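Local atomic coordinates of trigger factor (Thermotoga maritima, PDB entry 2NSA), a protein that probably acts as a ribosome-binding chaperone that keeps newly made proteins open and isomerises peptidyl-prolyl bonds, its C-terminal chaperone domain being the part described here. Residues E4-L9 against E35-I40; S28-L33 against L158-V163; E39-E44 against D91-R96. All coordinates share one frame; numbering follows the deposited sequence.

Interaction 1: E4-L9 against E35-I40; sequences ETLEQL and EKLPEI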
loop_
_atom_site.group_PDB
_atom_site.type_symbol
_atom_site.label_atom_id
_atom_site.label_comp_id
_atom_site.label_asym_id
_atom_site.label_seq_id
_atom_site.Cartn_x
_atom_site.Cartn_y
_atom_site.Cartn_z
ATOM N N GLU A 4 12.010 14.832 4.057
ATOM C CA GLU A 4 11.534 15.858 3.141
ATOM C C GLU A 4 11.700 15.397 1.696
ATOM O O GLU A 4 10.948 15.811 0.815
ATOM C CB GLU A 4 12.308 17.159 3.367
ATOM C CG GLU A 4 11.858 18.325 2.496
ATOM C CD GLU A 4 12.602 19.610 2.811
ATOM O OE1 GLU A 4 12.450 20.126 3.940
ATOM O OE2 GLU A 4 13.341 20.103 1.933
ATOM N N THR A 5 12.685 14.535 1.457
ATOM C CA THR A 5 12.943 14.032 0.113
ATOM C C THR A 5 13.048 12.515 0.083
ATOM O O THR A 5 13.349 11.882 1.094
ATOM C CB THR A 5 14.254 14.598 -0.453
ATOM O OG1 THR A 5 15.361 14.059 0.281
ATOM C CG2 THR A 5 14.269 16.113 -0.344
ATOM N N LEU A 6 12.805 11.941 -1.090
ATOM C CA LEU A 6 12.877 10.497 -1.265
ATOM C C LEU A 6 14.298 10.027 -0.979
ATOM O O LEU A 6 14.508 8.951 -0.423
ATOM C CB LEU A 6 12.488 10.119 -2.696
ATOM C CG LEU A 6 12.477 8.624 -3.033
ATOM C CD1 LEU A 6 11.465 7.907 -2.146
ATOM C CD2 LEU A 6 12.130 8.434 -4.501
ATOM N N GLU A 7 15.273 10.845 -1.362
ATOM C CA GLU A 7 16.674 10.507 -1.140
ATOM C C GLU A 7 17.000 10.360 0.342
ATOM O O GLU A 7 17.761 9.475 0.731
ATOM C CB GLU A 7 17.583 11.565 -1.768
ATOM C CG GLU A 7 17.902 11.309 -3.228
ATOM C CD GLU A 7 18.534 9.943 -3.448
ATOM O OE1 GLU A 7 19.377 9.534 -2.617
ATOM O OE2 GLU A 7 18.195 9.282 -4.454
ATOM N N GLN A 8 16.434 11.233 1.170
ATOM C CA GLN A 8 16.677 11.165 2.606
ATOM C C GLN A 8 16.055 9.894 3.163
ATOM O O GLN A 8 16.615 9.252 4.047
ATOM C CB GLN A 8 16.069 12.375 3.314
ATOM C CG GLN A 8 16.686 13.703 2.921
ATOM C CD GLN A 8 16.007 14.876 3.604
ATOM O OE1 GLN A 8 14.802 15.078 3.460
ATOM N NE2 GLN A 8 16.781 15.657 4.349
ATOM N N LEU A 9 14.892 9.535 2.633
ATOM C CA LEU A 9 14.188 8.339 3.075
ATOM C C LEU A 9 15.020 7.102 2.753
ATOM O O LEU A 9 15.261 6.266 3.620
ATOM C CB LEU A 9 12.819 8.259 2.386
ATOM C CG LEU A 9 11.809 7.217 2.884
ATOM C CD1 LEU A 9 10.410 7.576 2.393
ATOM C CD2 LEU A 9 12.206 5.837 2.414
ATOM N N GLU A 35 5.574 2.870 5.271
ATOM C CA GLU A 35 5.278 3.661 6.454
ATOM C C GLU A 35 5.850 5.072 6.394
ATOM O O GLU A 35 5.245 6.015 6.905
ATOM C CB GLU A 35 5.809 2.946 7.696
ATOM C CG GLU A 35 5.560 3.690 8.991
ATOM C CD GLU A 35 6.066 2.932 10.203
ATOM O OE1 GLU A 35 5.901 3.442 11.331
ATOM O OE2 GLU A 35 6.627 1.827 10.026
ATOM N N LYS A 36 7.006 5.224 5.758
ATOM C CA LYS A 36 7.651 6.530 5.678
ATOM C C LYS A 36 7.298 7.358 4.448
ATOM O O LYS A 36 7.408 8.583 4.473
ATOM C CB LYS A 36 9.171 6.359 5.760
ATOM C CG LYS A 36 9.661 5.803 7.088
ATOM C CD LYS A 36 9.270 6.711 8.245
ATOM C CE LYS A 36 9.829 6.197 9.565
ATOM N NZ LYS A 36 9.456 7.069 10.710
ATOM N N LEU A 37 6.863 6.697 3.380
ATOM C CA LEU A 37 6.518 7.401 2.148
ATOM C C LEU A 37 5.595 8.617 2.297
ATOM O O LEU A 37 5.819 9.642 1.662
ATOM C CB LEU A 37 5.927 6.418 1.125
ATOM C CG LEU A 37 6.946 5.553 0.371
ATOM C CD1 LEU A 37 6.225 4.555 -0.531
ATOM C CD2 LEU A 37 7.859 6.454 -0.460
ATOM N N PRO A 38 4.553 8.532 3.142
ATOM C CA PRO A 38 3.650 9.681 3.301
ATOM C C PRO A 38 4.341 10.983 3.713
ATOM O O PRO A 38 3.829 12.073 3.461
ATOM C CB PRO A 38 2.666 9.207 4.374
ATOM C CG PRO A 38 2.649 7.732 4.203
ATOM C CD PRO A 38 4.107 7.399 3.969
ATOM N N GLU A 39 5.504 10.864 4.342
ATOM C CA GLU A 39 6.245 12.030 4.816
ATOM C C GLU A 39 6.832 12.946 3.746
ATOM O O GLU A 39 7.121 14.110 4.025
ATOM C CB GLU A 39 7.362 11.574 5.753
ATOM C CG GLU A 39 6.869 11.101 7.110
ATOM C CD GLU A 39 7.975 10.500 7.959
ATOM O OE1 GLU A 39 9.134 10.950 7.832
ATOM O OE2 GLU A 39 7.681 9.585 8.760
ATOM N N ILE A 40 6.995 12.441 2.529
ATOM C CA ILE A 40 7.590 13.241 1.464
ATOM C C ILE A 40 6.615 13.874 0.482
ATOM O O ILE A 40 7.005 14.274 -0.618
ATOM C CB ILE A 40 8.618 12.413 0.672
ATOM C CG1 ILE A 40 7.922 11.264 -0.063
ATOM C CG2 ILE A 40 9.666 11.860 1.629
ATOM C CD1 ILE A 40 8.833 10.511 -1.016
#
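Ile40 and Leu9 do most of the packing here, each pushing methyl groups across to the other segment. The two branches of Ile40 part company. With chi1 at 65°, CG1 lies between the backbone N and the carbonyl carbon and carries CD1 to Leu6, 3.9 Å from Leu6 CD1, while Ile40 CG2 presses on the main chain 3.7 Å from Thr5 O. Leu9 CD1 settles on the opposite backbone, 3.7 Å from Lys36 C, and also meets Leu37 CD2 at 4.0 Å. Branched aliphatic residues suit this apolar seam, since one side chain can fill two neighbouring spots.

The outer side is polar and looser. Thr5 and Gln8 form a capping box that starts the helix: Gln8 N donates to Thr5 OG1 (3.2 Å), and Gln8 OE1 receives both Thr5 N and Glu4 N, the latter at 2.9 Å and tilted 24° from the carbonyl plane. Lys36 gives only its CB to Leu9; its chain then bends at chi2 and leads away to a long salt bridge with Glu39, whose OE1 accepts from Phe3 N.

The apolar side continues into the fold. Leu6 reaches Leu101 of helix 77-105 and Leu159 of helix 140-160, and Leu37 touches Val97 and Leu156, so helix 6-12 and the 3-10 turn that follows helix 25-36 both rest against these two long helices.

Interaction 2: S28-L33 against L158-V163; sequences SMREQL and LLLQEV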
loop_
_atom_site.group_PDB
_atom_site.type_symbol
_atom_site.label_atom_id
_atom_site.label_comp_id
_atom_site.label_asym_id
_atom_site.label_seq_id
_atom_site.Cartn_x
_atom_site.Cartn_y
_atom_site.Cartn_z
ATOM N N SER A 28 9.839 -6.982 5.091
ATOM C CA SER A 28 10.358 -6.018 6.054
ATOM C C SER A 28 10.616 -4.636 5.455
ATOM O O SER A 28 10.057 -3.640 5.914
ATOM C CB SER A 28 11.650 -6.552 6.681
ATOM O OG SER A 28 12.152 -5.663 7.664
HETATM N N MSE A 29 11.465 -4.580 4.432
HETATM C CA MSE A 29 11.796 -3.314 3.782
HETATM C C MSE A 29 10.568 -2.608 3.210
HETATM O O MSE A 29 10.425 -1.394 3.354
HETATM C CB MSE A 29 12.823 -3.541 2.670
HETATM C CG MSE A 29 14.220 -3.908 3.157
HETATM SE SE MSE A 29 15.155 -2.455 4.040
HETATM C CE MSE A 29 16.099 -1.735 2.515
ATOM N N ARG A 30 9.685 -3.360 2.559
ATOM C CA ARG A 30 8.480 -2.766 1.989
ATOM C C ARG A 30 7.664 -2.089 3.077
ATOM O O ARG A 30 7.162 -0.981 2.891
ATOM C CB ARG A 30 7.623 -3.829 1.300
ATOM C CG ARG A 30 8.186 -4.324 -0.014
ATOM C CD ARG A 30 7.422 -5.533 -0.510
ATOM N NE ARG A 30 8.231 -6.329 -1.430
ATOM C CZ ARG A 30 7.995 -7.603 -1.725
ATOM N NH1 ARG A 30 6.964 -8.234 -1.176
ATOM N NH2 ARG A 30 8.801 -8.252 -2.554
ATOM N N GLU A 31 7.540 -2.760 4.216
ATOM C CA GLU A 31 6.774 -2.233 5.337
ATOM C C GLU A 31 7.279 -0.866 5.800
ATOM O O GLU A 31 6.505 0.086 5.887
ATOM C CB GLU A 31 6.809 -3.225 6.502
ATOM C CG GLU A 31 5.782 -2.959 7.586
ATOM C CD GLU A 31 5.822 -3.997 8.695
ATOM O OE1 GLU A 31 5.816 -5.206 8.379
ATOM O OE2 GLU A 31 5.850 -3.605 9.883
ATOM N N GLN A 32 8.572 -0.758 6.095
ATOM C CA GLN A 32 9.122 0.514 6.553
ATOM C C GLN A 32 9.078 1.564 5.449
ATOM O O GLN A 32 8.875 2.749 5.715
ATOM C CB GLN A 32 10.563 0.336 7.049
ATOM C CG GLN A 32 11.167 1.609 7.634
ATOM C CD GLN A 32 12.449 1.358 8.411
ATOM O OE1 GLN A 32 13.421 0.821 7.878
ATOM N NE2 GLN A 32 12.455 1.749 9.683
ATOM N N LEU A 33 9.269 1.126 4.209
ATOM C CA LEU A 33 9.232 2.041 3.077
ATOM C C LEU A 33 7.841 2.658 2.973
ATOM O O LEU A 33 7.697 3.877 2.872
ATOM C CB LEU A 33 9.574 1.297 1.784
ATOM C CG LEU A 33 9.552 2.123 0.497
ATOM C CD1 LEU A 33 10.463 3.331 0.634
ATOM C CD2 LEU A 33 9.985 1.241 -0.664
ATOM N N LEU A 158 11.400 -1.701 -6.800
ATOM C CA LEU A 158 12.421 -0.899 -7.473
ATOM C C LEU A 158 13.103 0.055 -6.498
ATOM O O LEU A 158 14.327 0.212 -6.525
ATOM C CB LEU A 158 11.806 -0.102 -8.626
ATOM C CG LEU A 158 11.490 -0.879 -9.903
ATOM C CD1 LEU A 158 10.622 -0.026 -10.822
ATOM C CD2 LEU A 158 12.794 -1.262 -10.604
ATOM N N LEU A 159 12.325 0.707 -5.642
ATOM C CA LEU A 159 12.922 1.624 -4.682
ATOM C C LEU A 159 13.858 0.882 -3.733
ATOM O O LEU A 159 14.974 1.332 -3.479
ATOM C CB LEU A 159 11.842 2.356 -3.879
ATOM C CG LEU A 159 10.951 3.316 -4.669
ATOM C CD1 LEU A 159 9.877 3.874 -3.740
ATOM C CD2 LEU A 159 11.780 4.448 -5.270
ATOM N N LEU A 160 13.411 -0.258 -3.215
ATOM C CA LEU A 160 14.243 -1.026 -2.296
ATOM C C LEU A 160 15.543 -1.467 -2.954
ATOM O O LEU A 160 16.597 -1.489 -2.312
ATOM C CB LEU A 160 13.489 -2.254 -1.794
ATOM C CG LEU A 160 12.243 -1.985 -0.952
ATOM C CD1 LEU A 160 11.608 -3.310 -0.580
ATOM C CD2 LEU A 160 12.618 -1.192 0.300
ATOM N N GLN A 161 15.465 -1.824 -4.231
ATOM C CA GLN A 161 16.642 -2.270 -4.966
ATOM C C GLN A 161 17.580 -1.114 -5.313
ATOM O O GLN A 161 18.689 -1.332 -5.808
ATOM C CB GLN A 161 16.210 -3.028 -6.226
ATOM C CG GLN A 161 15.687 -4.431 -5.909
ATOM C CD GLN A 161 14.842 -5.038 -7.015
ATOM O OE1 GLN A 161 14.958 -4.664 -8.181
ATOM N NE2 GLN A 161 13.996 -5.998 -6.652
ATOM N N GLU A 162 17.141 0.111 -5.039
ATOM C CA GLU A 162 17.963 1.289 -5.307
ATOM C C GLU A 162 18.709 1.734 -4.051
ATOM O O GLU A 162 19.552 2.629 -4.107
ATOM C CB GLU A 162 17.101 2.448 -5.820
ATOM C CG GLU A 162 16.391 2.172 -7.131
ATOM C CD GLU A 162 15.519 3.335 -7.573
ATOM O OE1 GLU A 162 14.861 3.948 -6.710
ATOM O OE2 GLU A 162 15.487 3.626 -8.783
ATOM N N VAL A 163 18.396 1.116 -2.917
ATOM C CA VAL A 163 19.058 1.458 -1.662
ATOM C C VAL A 163 20.452 0.838 -1.656
ATOM O O VAL A 163 20.597 -0.383 -1.720
ATOM C CB VAL A 163 18.273 0.935 -0.439
ATOM C CG1 VAL A 163 19.030 1.263 0.851
ATOM C CG2 VAL A 163 16.889 1.564 -0.405
#
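Leu160 drives its isobutyl fork against Met29, present here as selenomethionine, and this apolar packing makes up nearly all of the contact. Both methyls of the fork straddle Met29 CB: Leu160 CD2 lies 3.3 Å from it and Leu160 CD1 3.5 Å, tighter than ordinary van der Waals contact. Leu160 CD2 also meets Leu33 CD2 at 3.7 Å. Leu33 holds CG anti to its backbone N (chi1 179°), which lets the same CD2 methyl rest 3.9 Å from Leu159 CB as well. Beyond these, Met29 bends at chi2 and chi3 and brings its CE methyl near Val163 CG2, a looser touch. An alanine in place of Leu160 is likely to open a gap beside Met29 and Leu33, leaving Met29 freer to turn.

The polar contribution is indirect. The aliphatic part of Arg30 serves the packing, Arg30 CG lying 3.6 Å from Leu160 CD1, with the two side chains crossing at about a right angle; its extended chain then takes NE to a salt bridge with Asp157 of the same partner helix. Arginine suits this border because it is oily near the backbone and charged at its end.

Backbone bonds shape the second segment: Val163 N donates to Leu160 O in a type I turn that folds the chain back so that Val163 lies near Met29. Such leucine-rich, buried helix-to-helix packing is characteristic of an all-alpha core, here joining helices 25-36 and 140-160 of the C-terminal chaperone domain.

Interaction 3: E39-E44 against D91-R96; sequences EIVEIE and DIKRDR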
loop_
_atom_site.group_PDB
_atom_site.type_symbol
_atom_site.label_atom_id
_atom_site.label_comp_id
_atom_site.label_asym_id
_atom_site.label_seq_id
_atom_site.Cartn_x
_atom_site.Cartn_y
_atom_site.Cartn_z
ATOM N N GLU A 39 5.504 10.864 4.342
ATOM C CA GLU A 39 6.245 12.030 4.816
ATOM C C GLU A 39 6.832 12.946 3.746
ATOM O O GLU A 39 7.121 14.110 4.025
ATOM C CB GLU A 39 7.362 11.574 5.753
ATOM C CG GLU A 39 6.869 11.101 7.110
ATOM C CD GLU A 39 7.975 10.500 7.959
ATOM O OE1 GLU A 39 9.134 10.950 7.832
ATOM O OE2 GLU A 39 7.681 9.585 8.760
ATOM N N ILE A 40 6.995 12.441 2.529
ATOM C CA ILE A 40 7.590 13.241 1.464
ATOM C C ILE A 40 6.615 13.874 0.482
ATOM O O ILE A 40 7.005 14.274 -0.618
ATOM C CB ILE A 40 8.618 12.413 0.672
ATOM C CG1 ILE A 40 7.922 11.264 -0.063
ATOM C CG2 ILE A 40 9.666 11.860 1.629
ATOM C CD1 ILE A 40 8.833 10.511 -1.016
ATOM N N VAL A 41 5.348 13.965 0.871
ATOM C CA VAL A 41 4.352 14.575 0.004
ATOM C C VAL A 41 3.329 15.361 0.812
ATOM O O VAL A 41 3.089 15.069 1.982
ATOM C CB VAL A 41 3.620 13.511 -0.855
ATOM C CG1 VAL A 41 2.758 12.628 0.026
ATOM C CG2 VAL A 41 2.788 14.189 -1.929
ATOM N N GLU A 42 2.741 16.371 0.181
ATOM C CA GLU A 42 1.733 17.197 0.824
ATOM C C GLU A 42 0.425 17.094 0.051
ATOM O O GLU A 42 0.412 17.149 -1.181
ATOM C CB GLU A 42 2.185 18.659 0.870
ATOM C CG GLU A 42 2.507 19.244 -0.497
ATOM C CD GLU A 42 2.712 20.746 -0.457
ATOM O OE1 GLU A 42 1.744 21.467 -0.129
ATOM O OE2 GLU A 42 3.838 21.201 -0.752
ATOM N N ILE A 43 -0.671 16.936 0.784
ATOM C CA ILE A 43 -2.001 16.828 0.194
ATOM C C ILE A 43 -2.863 17.958 0.743
ATOM O O ILE A 43 -2.914 18.176 1.954
ATOM C CB ILE A 43 -2.690 15.494 0.578
ATOM C CG1 ILE A 43 -1.879 14.301 0.066
ATOM C CG2 ILE A 43 -4.112 15.468 0.025
ATOM C CD1 ILE A 43 -1.994 14.056 -1.422
ATOM N N GLU A 44 -3.537 18.674 -0.147
ATOM C CA GLU A 44 -4.414 19.761 0.266
ATOM C C GLU A 44 -5.859 19.282 0.126
ATOM O O GLU A 44 -6.459 19.393 -0.939
ATOM C CB GLU A 44 -4.158 20.998 -0.602
ATOM C CG GLU A 44 -4.193 20.743 -2.103
ATOM C CD GLU A 44 -3.674 21.926 -2.912
ATOM O OE1 GLU A 44 -3.755 23.073 -2.416
ATOM O OE2 GLU A 44 -3.191 21.709 -4.045
ATOM N N ASP A 91 -2.748 7.139 3.852
ATOM C CA ASP A 91 -2.978 6.260 2.705
ATOM C C ASP A 91 -3.109 7.095 1.432
ATOM O O ASP A 91 -2.591 6.725 0.372
ATOM C CB ASP A 91 -4.260 5.425 2.846
ATOM C CG ASP A 91 -4.174 4.364 3.930
ATOM O OD1 ASP A 91 -3.058 3.932 4.274
ATOM O OD2 ASP A 91 -5.247 3.946 4.422
ATOM N N ILE A 92 -3.835 8.203 1.531
ATOM C CA ILE A 92 -4.029 9.086 0.386
ATOM C C ILE A 92 -2.676 9.618 -0.080
ATOM O O ILE A 92 -2.393 9.657 -1.285
ATOM C CB ILE A 92 -4.968 10.259 0.745
ATOM C CG1 ILE A 92 -6.378 9.715 0.979
ATOM C CG2 ILE A 92 -5.025 11.273 -0.399
ATOM C CD1 ILE A 92 -7.369 10.779 1.476
ATOM N N LYS A 93 -1.844 10.035 0.871
ATOM C CA LYS A 93 -0.514 10.534 0.538
ATOM C C LYS A 93 0.334 9.433 -0.089
ATOM O O LYS A 93 0.998 9.646 -1.110
ATOM C CB LYS A 93 0.194 11.052 1.790
ATOM C CG LYS A 93 -0.394 12.332 2.338
ATOM C CD LYS A 93 0.326 12.741 3.610
ATOM C CE LYS A 93 -0.219 14.027 4.169
ATOM N NZ LYS A 93 0.466 14.383 5.444
ATOM N N ARG A 94 0.303 8.257 0.528
ATOM C CA ARG A 94 1.074 7.121 0.055
ATOM C C ARG A 94 0.694 6.751 -1.373
ATOM O O ARG A 94 1.566 6.537 -2.225
ATOM C CB ARG A 94 0.857 5.915 0.974
ATOM C CG ARG A 94 1.900 4.825 0.806
ATOM C CD ARG A 94 1.700 3.667 1.779
ATOM N NE ARG A 94 1.704 4.083 3.179
ATOM C CZ ARG A 94 0.607 4.259 3.909
ATOM N NH1 ARG A 94 -0.585 4.058 3.371
ATOM N NH2 ARG A 94 0.702 4.619 5.186
ATOM N N ASP A 95 -0.604 6.664 -1.647
ATOM C CA ASP A 95 -1.022 6.306 -2.992
ATOM C C ASP A 95 -0.605 7.355 -4.022
ATOM O O ASP A 95 -0.242 7.009 -5.144
ATOM C CB ASP A 95 -2.529 6.037 -3.040
ATOM C CG ASP A 95 -2.908 4.759 -2.305
ATOM O OD1 ASP A 95 -1.998 3.966 -1.985
ATOM O OD2 ASP A 95 -4.117 4.542 -2.052
ATOM N N ARG A 96 -0.642 8.632 -3.651
ATOM C CA ARG A 96 -0.214 9.676 -4.576
ATOM C C ARG A 96 1.286 9.516 -4.868
ATOM O O ARG A 96 1.714 9.582 -6.031
ATOM C CB ARG A 96 -0.480 11.062 -3.984
ATOM C CG ARG A 96 0.156 12.206 -4.777
ATOM C CD ARG A 96 -0.388 12.318 -6.189
ATOM N NE ARG A 96 0.168 13.507 -6.842
ATOM C CZ ARG A 96 0.139 13.741 -8.150
ATOM N NH1 ARG A 96 -0.424 12.868 -8.977
ATOM N NH2 ARG A 96 0.684 14.849 -8.633
HETATM O O HOH W 1 3.186 14.438 4.806
#
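Lys93 packs its hydrocarbon chain on Ile43 and Val41, and these three residues bury most of the surface between the loop 39-44 and the helix 91-96. Beyond CG the lysine is fully extended, so it rises beside the loop and offers one methylene after another. Lys93 CG packs very closely on Ile43 CG1, at 3.4 Å, the two side chains sliding past each other in opposite directions. The ammonium group ends beside the loop backbone, where a water bridges the segments: it accepts from Lys93 NZ (2.8 Å) and donates to Val41 O (2.9 Å). A lysine suits such a partly exposed border, being apolar along its length and polar at its end.

The CD1 methyl of Ile43 reaches further over the helix, 4.2 Å from Ile92 CG2 and equally far from Arg96 CB, spanning successive turns.

Val41 places CG1 between the backbone N and the carbonyl carbon (chi1 68°), pointing it at the helix, where Val41 CG1 sits 3.5 Å from Lys93 CB; the valine also touches Val97 one turn on. Away from the loop, Arg94 NH1 makes an in-plane salt bridge to the anti lone pair of Asp91 OD1 (2.6 Å), while Arg94 NE donates to Leu34 O of helix 25-36.

Val41 and Ile43 point toward the helix and Glu42 between them points away, the alternation of an extended chain; an extended connector is thus laid across helix 77-105 as it runs from helix 25-36 to helix 47-64 in this all-helical chaperone domain.

Interaction 2 is the buried member of the set, interaction 1 is partly buried, and interaction 3 lies at the surface. Interactions 1 and 2 both use helix 25-36 and adjoin through Leu9 against Leu33, so their apolar layers run together. Interactions 1 and 3 share Glu39 and Ile40: Ile40 serves the first, and the chain after it packs on helix 77-105, with Pro38 packing on Lys93 and Arg94. The chemistry follows depth. Leucines and the labelled methionine make up most of the buried contact, a capping box borders the intermediate one, and at the surface lysine methylenes and a bridging water join the aliphatic residues.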